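Local coordinates for protein putative acetyl/propionyl-CoA carboxylase, alpha subunit (Methylibium petroleiphilum, PDB 2O1Q) that binds zinc through a ChrR-like cupin domain and is putatively an acetylacetone dioxygenase, at residues A[33-38]-A[43-48]; A[24-29]-A[130-135]. All coordinates share one frame; numbering follows the deposited sequence. Where two conformers were deposited one is given.

Contact 1. Residues A[33-38]-A[43-48]; sequences WKLLHV and GSWTAI
Lys34 and Ile48 form a hydrogen-bonded antiparallel pair: Lys34 N donates to Ile48 O at 2.9 Å, and Ile48 N returns an almost straight bond (165°) to Lys34 O. Farther along, Thr46 O accepts two donors, Leu36 N at 2.8 Å and His37 N at 3.2 Å, both arriving from the same face of its carbonyl plane, while Thr46 N answers to His37 O. This doubling is a classic beta bulge, in which the extra residue, Leu36, shifts the register by one. The backbones of Trp45 and Ala47 bond Phe117 and Met115 of strand 110-118, and Val38 O accepts from Lys4 NZ of a third subunit.

The polar side chains look elsewhere. Lys34, its chain extended, carries NZ to Met14 O and Val17 O; Thr46 OG1 is hydrogen-bonded to Ser116 OG of its own chain and to Glu67 OE1 of a second subunit, a double role that suits a hydroxyl, and His37 uses both ring nitrogens, on Glu10 and Ser39. Trp45 NE1 is satisfied by Gly119 O.

On the opposite face from Lys34 and Thr46, small Ala47 sets its CB at the edge of the Trp33 ring, 3.9 Å from CE3, and Leu35 CD1 reaches the edge of Trp45, 4.3 Å from CE3. The arrangement is a bulged beta hairpin of strands 32-39 and 44-51, part of an antiparallel sheet of the cupin barrel.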
loop_
_atom_site.group_PDB
_atom_site.type_symbol
_atom_site.label_atom_id
_atom_site.label_comp_id
_atom_site.label_asym_id
_atom_site.label_seq_id
_atom_site.Cartn_x
_atom_site.Cartn_y
_atom_site.Cartn_z
ATOM N N TRP A 33 11.835 -22.103 -6.152
ATOM C CA TRP A 33 11.374 -20.986 -5.328
ATOM C C TRP A 33 11.019 -21.456 -3.925
ATOM O O TRP A 33 10.776 -22.643 -3.740
ATOM C CB TRP A 33 10.236 -20.238 -6.011
ATOM C CG TRP A 33 8.888 -20.841 -5.974
ATOM C CD1 TRP A 33 8.559 -22.116 -6.212
ATOM C CD2 TRP A 33 7.662 -20.153 -5.710
ATOM N NE1 TRP A 33 7.210 -22.279 -6.165
ATOM C CE2 TRP A 33 6.635 -21.092 -5.798
ATOM C CE3 TRP A 33 7.343 -18.837 -5.385
ATOM C CZ2 TRP A 33 5.295 -20.756 -5.597
ATOM C CZ3 TRP A 33 6.023 -18.508 -5.186
ATOM C CH2 TRP A 33 5.026 -19.473 -5.267
ATOM N N LYS A 34 10.888 -20.479 -3.006
ATOM C CA LYS A 34 10.259 -20.639 -1.667
ATOM C C LYS A 34 9.383 -19.418 -1.565
ATOM O O LYS A 34 9.879 -18.291 -1.646
ATOM C CB LYS A 34 11.288 -20.660 -0.564
ATOM C CG LYS A 34 12.294 -21.792 -0.735
ATOM C CD LYS A 34 13.326 -21.789 0.386
ATOM C CE LYS A 34 14.376 -22.833 0.131
ATOM N NZ LYS A 34 15.326 -22.994 1.279
ATOM N N LEU A 35 8.090 -19.637 -1.361
ATOM C CA LEU A 35 7.206 -18.584 -0.950
ATOM C C LEU A 35 7.404 -18.299 0.523
ATOM O O LEU A 35 7.403 -19.189 1.324
ATOM C CB LEU A 35 5.752 -18.953 -1.206
ATOM C CG LEU A 35 4.692 -17.888 -0.913
ATOM C CD1 LEU A 35 4.983 -16.688 -1.805
ATOM C CD2 LEU A 35 3.301 -18.450 -1.156
ATOM N N LEU A 36 7.597 -17.026 0.851
ATOM C CA LEU A 36 7.948 -16.626 2.203
ATOM C C LEU A 36 6.775 -15.983 2.931
ATOM O O LEU A 36 6.596 -16.167 4.156
ATOM C CB LEU A 36 9.112 -15.674 2.161
ATOM C CG LEU A 36 10.423 -16.268 1.622
ATOM C CD1 LEU A 36 11.463 -15.128 1.474
ATOM C CD2 LEU A 36 10.919 -17.453 2.472
ATOM N N HIS A 37 5.929 -15.283 2.190
ATOM C CA HIS A 37 4.838 -14.534 2.830
ATOM C C HIS A 37 3.783 -14.146 1.818
ATOM O O HIS A 37 4.106 -13.779 0.665
ATOM C CB HIS A 37 5.368 -13.283 3.548
ATOM C CG HIS A 37 4.292 -12.365 4.046
ATOM N ND1 HIS A 37 3.646 -12.551 5.244
ATOM C CD2 HIS A 37 3.763 -11.255 3.500
ATOM C CE1 HIS A 37 2.718 -11.616 5.384
ATOM N NE2 HIS A 37 2.792 -10.799 4.349
ATOM N N VAL A 38 2.535 -14.150 2.231
ATOM C CA VAL A 38 1.466 -13.484 1.509
ATOM C C VAL A 38 0.700 -12.569 2.473
ATOM O O VAL A 38 0.456 -12.996 3.617
ATOM C CB VAL A 38 0.514 -14.452 0.763
ATOM C CG1 VAL A 38 1.281 -15.312 -0.273
ATOM C CG2 VAL A 38 -0.363 -15.269 1.754
ATOM N N GLY A 43 -2.717 -7.670 -0.861
ATOM C CA GLY A 43 -2.350 -8.423 -2.049
ATOM C C GLY A 43 -0.856 -8.461 -2.336
ATOM O O GLY A 43 -0.420 -8.707 -3.479
ATOM N N SER A 44 -0.017 -8.269 -1.327
ATOM C CA SER A 44 1.398 -8.358 -1.533
ATOM C C SER A 44 1.913 -9.772 -1.170
ATOM O O SER A 44 1.190 -10.563 -0.559
ATOM C CB SER A 44 2.114 -7.217 -0.815
ATOM O OG SER A 44 1.911 -7.449 0.576
ATOM N N TRP A 45 3.097 -10.126 -1.679
ATOM C CA TRP A 45 3.641 -11.451 -1.479
ATOM C C TRP A 45 5.162 -11.362 -1.709
ATOM O O TRP A 45 5.650 -10.407 -2.343
ATOM C CB TRP A 45 2.948 -12.481 -2.377
ATOM C CG TRP A 45 2.893 -12.114 -3.851
ATOM C CD1 TRP A 45 2.099 -11.156 -4.436
ATOM C CD2 TRP A 45 3.588 -12.767 -4.903
ATOM N NE1 TRP A 45 2.283 -11.178 -5.800
ATOM C CE2 TRP A 45 3.197 -12.163 -6.106
ATOM C CE3 TRP A 45 4.533 -13.834 -4.939
ATOM C CZ2 TRP A 45 3.700 -12.565 -7.342
ATOM C CZ3 TRP A 45 5.024 -14.249 -6.177
ATOM C CH2 TRP A 45 4.621 -13.586 -7.370
ATOM N N THR A 46 5.929 -12.290 -1.145
ATOM C CA THR A 46 7.367 -12.229 -1.083
ATOM C C THR A 46 7.876 -13.653 -1.193
ATOM O O THR A 46 7.282 -14.601 -0.599
ATOM C CB THR A 46 7.775 -11.659 0.268
ATOM O OG1 THR A 46 7.193 -10.371 0.467
ATOM C CG2 THR A 46 9.244 -11.620 0.432
ATOM N N ALA A 47 8.913 -13.809 -1.996
ATOM C CA ALA A 47 9.451 -15.107 -2.336
ATOM C C ALA A 47 10.911 -14.976 -2.613
ATOM O O ALA A 47 11.426 -13.831 -2.872
ATOM C CB ALA A 47 8.678 -15.693 -3.562
ATOM N N ILE A 48 11.620 -16.122 -2.560
ATOM C CA ILE A 48 13.032 -16.193 -2.988
ATOM C C ILE A 48 13.139 -17.260 -4.057
ATOM O O ILE A 48 12.312 -18.187 -4.106
ATOM C CB ILE A 48 14.003 -16.421 -1.797
ATOM C CG1 ILE A 48 15.436 -16.273 -2.223
ATOM C CG2 ILE A 48 13.627 -17.725 -1.105
ATOM C CD1 ILE A 48 16.424 -16.066 -1.025
#

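Contact 2. Residues A[24-29]-A[130-135]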
loop_
_atom_site.group_PDB
_atom_site.type_symbol
_atom_site.label_atom_id
_atom_site.label_comp_id
_atom_site.label_asym_id
_atom_site.label_seq_id
_atom_site.Cartn_x
_atom_site.Cartn_y
_atom_site.Cartn_z
ATOM N N ALA A 24 6.443 -24.444 -14.686
ATOM C CA ALA A 24 6.920 -24.439 -16.062
ATOM C C ALA A 24 6.101 -23.550 -16.976
ATOM O O ALA A 24 6.590 -23.132 -18.009
ATOM C CB ALA A 24 6.942 -25.864 -16.625
ATOM N N ALA A 25 4.862 -23.285 -16.614
ATOM C CA ALA A 25 4.019 -22.437 -17.432
ATOM C C ALA A 25 4.574 -21.022 -17.491
ATOM O O ALA A 25 4.277 -20.296 -18.427
ATOM C CB ALA A 25 2.573 -22.415 -16.913
ATOM N N PHE A 26 5.375 -20.636 -16.493
ATOM C CA PHE A 26 5.790 -19.244 -16.325
ATOM C C PHE A 26 7.307 -19.071 -16.246
ATOM O O PHE A 26 7.786 -17.989 -15.914
ATOM C CB PHE A 26 5.131 -18.648 -15.054
ATOM C CG PHE A 26 3.612 -18.712 -15.055
ATOM C CD1 PHE A 26 2.896 -18.194 -16.089
ATOM C CD2 PHE A 26 2.921 -19.233 -13.969
ATOM C CE1 PHE A 26 1.499 -18.247 -16.101
ATOM C CE2 PHE A 26 1.527 -19.290 -13.961
ATOM C CZ PHE A 26 0.815 -18.794 -15.042
ATOM N N SER A 27 8.066 -20.105 -16.593
ATOM C CA SER A 27 9.514 -20.036 -16.536
ATOM C C SER A 27 10.109 -21.156 -17.309
ATOM O O SER A 27 9.412 -22.101 -17.666
ATOM C CB SER A 27 9.980 -20.176 -15.102
ATOM O OG SER A 27 9.700 -21.486 -14.587
ATOM N N THR A 28 11.396 -21.036 -17.619
ATOM C CA THR A 28 12.136 -22.131 -18.235
ATOM C C THR A 28 13.483 -22.237 -17.536
ATOM O O THR A 28 13.939 -21.293 -16.897
ATOM C CB THR A 28 12.344 -21.968 -19.766
ATOM O OG1 THR A 28 13.632 -21.407 -20.067
ATOM C CG2 THR A 28 11.242 -21.151 -20.409
ATOM N N GLY A 29 14.097 -23.403 -17.610
ATOM C CA GLY A 29 15.472 -23.558 -17.249
ATOM C C GLY A 29 15.700 -24.025 -15.876
ATOM O O GLY A 29 16.841 -24.038 -15.430
ATOM N N PRO A 130 -3.468 -10.363 -22.010
ATOM C CA PRO A 130 -3.245 -11.172 -20.829
ATOM C C PRO A 130 -3.476 -12.666 -21.016
ATOM O O PRO A 130 -4.480 -13.055 -21.601
ATOM C CB PRO A 130 -4.203 -10.555 -19.817
ATOM C CG PRO A 130 -5.259 -9.918 -20.614
ATOM C CD PRO A 130 -4.659 -9.505 -21.880
ATOM N N ILE A 131 -2.532 -13.474 -20.521
ATOM C CA ILE A 131 -2.706 -14.919 -20.355
ATOM C C ILE A 131 -3.245 -15.281 -18.975
ATOM O O ILE A 131 -4.218 -16.030 -18.868
ATOM C CB ILE A 131 -1.375 -15.695 -20.549
ATOM C CG1 ILE A 131 -0.796 -15.426 -21.930
ATOM C CG2 ILE A 131 -1.627 -17.202 -20.316
ATOM C CD1 ILE A 131 0.656 -15.814 -22.077
ATOM N N ALA A 132 -2.629 -14.723 -17.934
ATOM C CA ALA A 132 -2.888 -15.143 -16.546
ATOM C C ALA A 132 -2.502 -13.964 -15.661
ATOM O O ALA A 132 -1.486 -13.309 -15.898
ATOM C CB ALA A 132 -2.066 -16.350 -16.186
ATOM N N VAL A 133 -3.300 -13.702 -14.650
ATOM C CA VAL A 133 -2.979 -12.736 -13.635
ATOM C C VAL A 133 -2.680 -13.467 -12.355
ATOM O O VAL A 133 -3.568 -14.028 -11.755
ATOM C CB VAL A 133 -4.120 -11.749 -13.427
ATOM C CG1 VAL A 133 -3.718 -10.702 -12.354
ATOM C CG2 VAL A 133 -4.405 -11.029 -14.792
ATOM N N ILE A 134 -1.429 -13.431 -11.940
ATOM C CA ILE A 134 -0.909 -14.319 -10.913
ATOM C C ILE A 134 -0.458 -13.498 -9.716
ATOM O O ILE A 134 0.501 -12.750 -9.802
ATOM C CB ILE A 134 0.264 -15.147 -11.520
ATOM C CG1 ILE A 134 -0.258 -16.090 -12.614
ATOM C CG2 ILE A 134 1.116 -15.864 -10.459
ATOM C CD1 ILE A 134 -1.041 -17.226 -12.102
ATOM N N GLY A 135 -1.191 -13.640 -8.613
ATOM C CA GLY A 135 -0.843 -12.918 -7.424
ATOM C C GLY A 135 -0.776 -13.740 -6.184
ATOM O O GLY A 135 -0.610 -14.946 -6.245
#
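With CG anti to its carbonyl carbon (chi1 -57°), Phe26, whose CB points toward segment 130-135, meets that segment with the far end of its ring, and Ile134, whose CG1 is likewise anti to the carbonyl carbon (chi1 -66°), comes from the opposite direction. Phe26 CE2 lies 3.8 Å from Ile134 CD1, and Phe26 CZ is equally close to Ile134 CG1. Ala132 adds its methyl, with CB 3.9 Å from Phe26 CZ. No hydrogen bond crosses the contact, so it rests on apolar packing.

The residue types fit this task. A long aromatic spans backbones whose nearest CA atoms, Phe26 CA and Ala132 CA, are 9.6 Å apart; alanine leaves room for the ring, and isoleucine extends CG1 and CD1 far enough to meet it. Ala25 CB lies over the centre of one face of the Phe26 ring, 4.1 Å above its plane. Replacing Phe26 by alanine would probably open a gap, leaving Ile134 and the Ala132 methyl without the ring they pack on and Phe123 without its stacking partner.

Phe26 stacks on Phe123 of strand 121-124, which pairs with strand 130-134 and with strand 55-62; helix 136-144 follows directly from Gly135, its N-cap residue.

The centres of contacts 1 and 2 are about 15 Å apart, but the two meet directly at Trp45: its NE1 lies 3.9 Å from Gly135 CA, and its CZ2 is 4.0 Å from Ile134 O. The indole thus joins the hairpin of contact 1 to the start of helix 136-144, which also packs on Leu35 and Val38. Contact 1 belongs to the sheet containing strand 110-118, contact 2 to the sheet built around strand 55-62. Strand 55-62 carries His60 and His62, which bind zinc with His102. The side chain of Phe26 is about 10 Å from a zinc ion, too far to coordinate it.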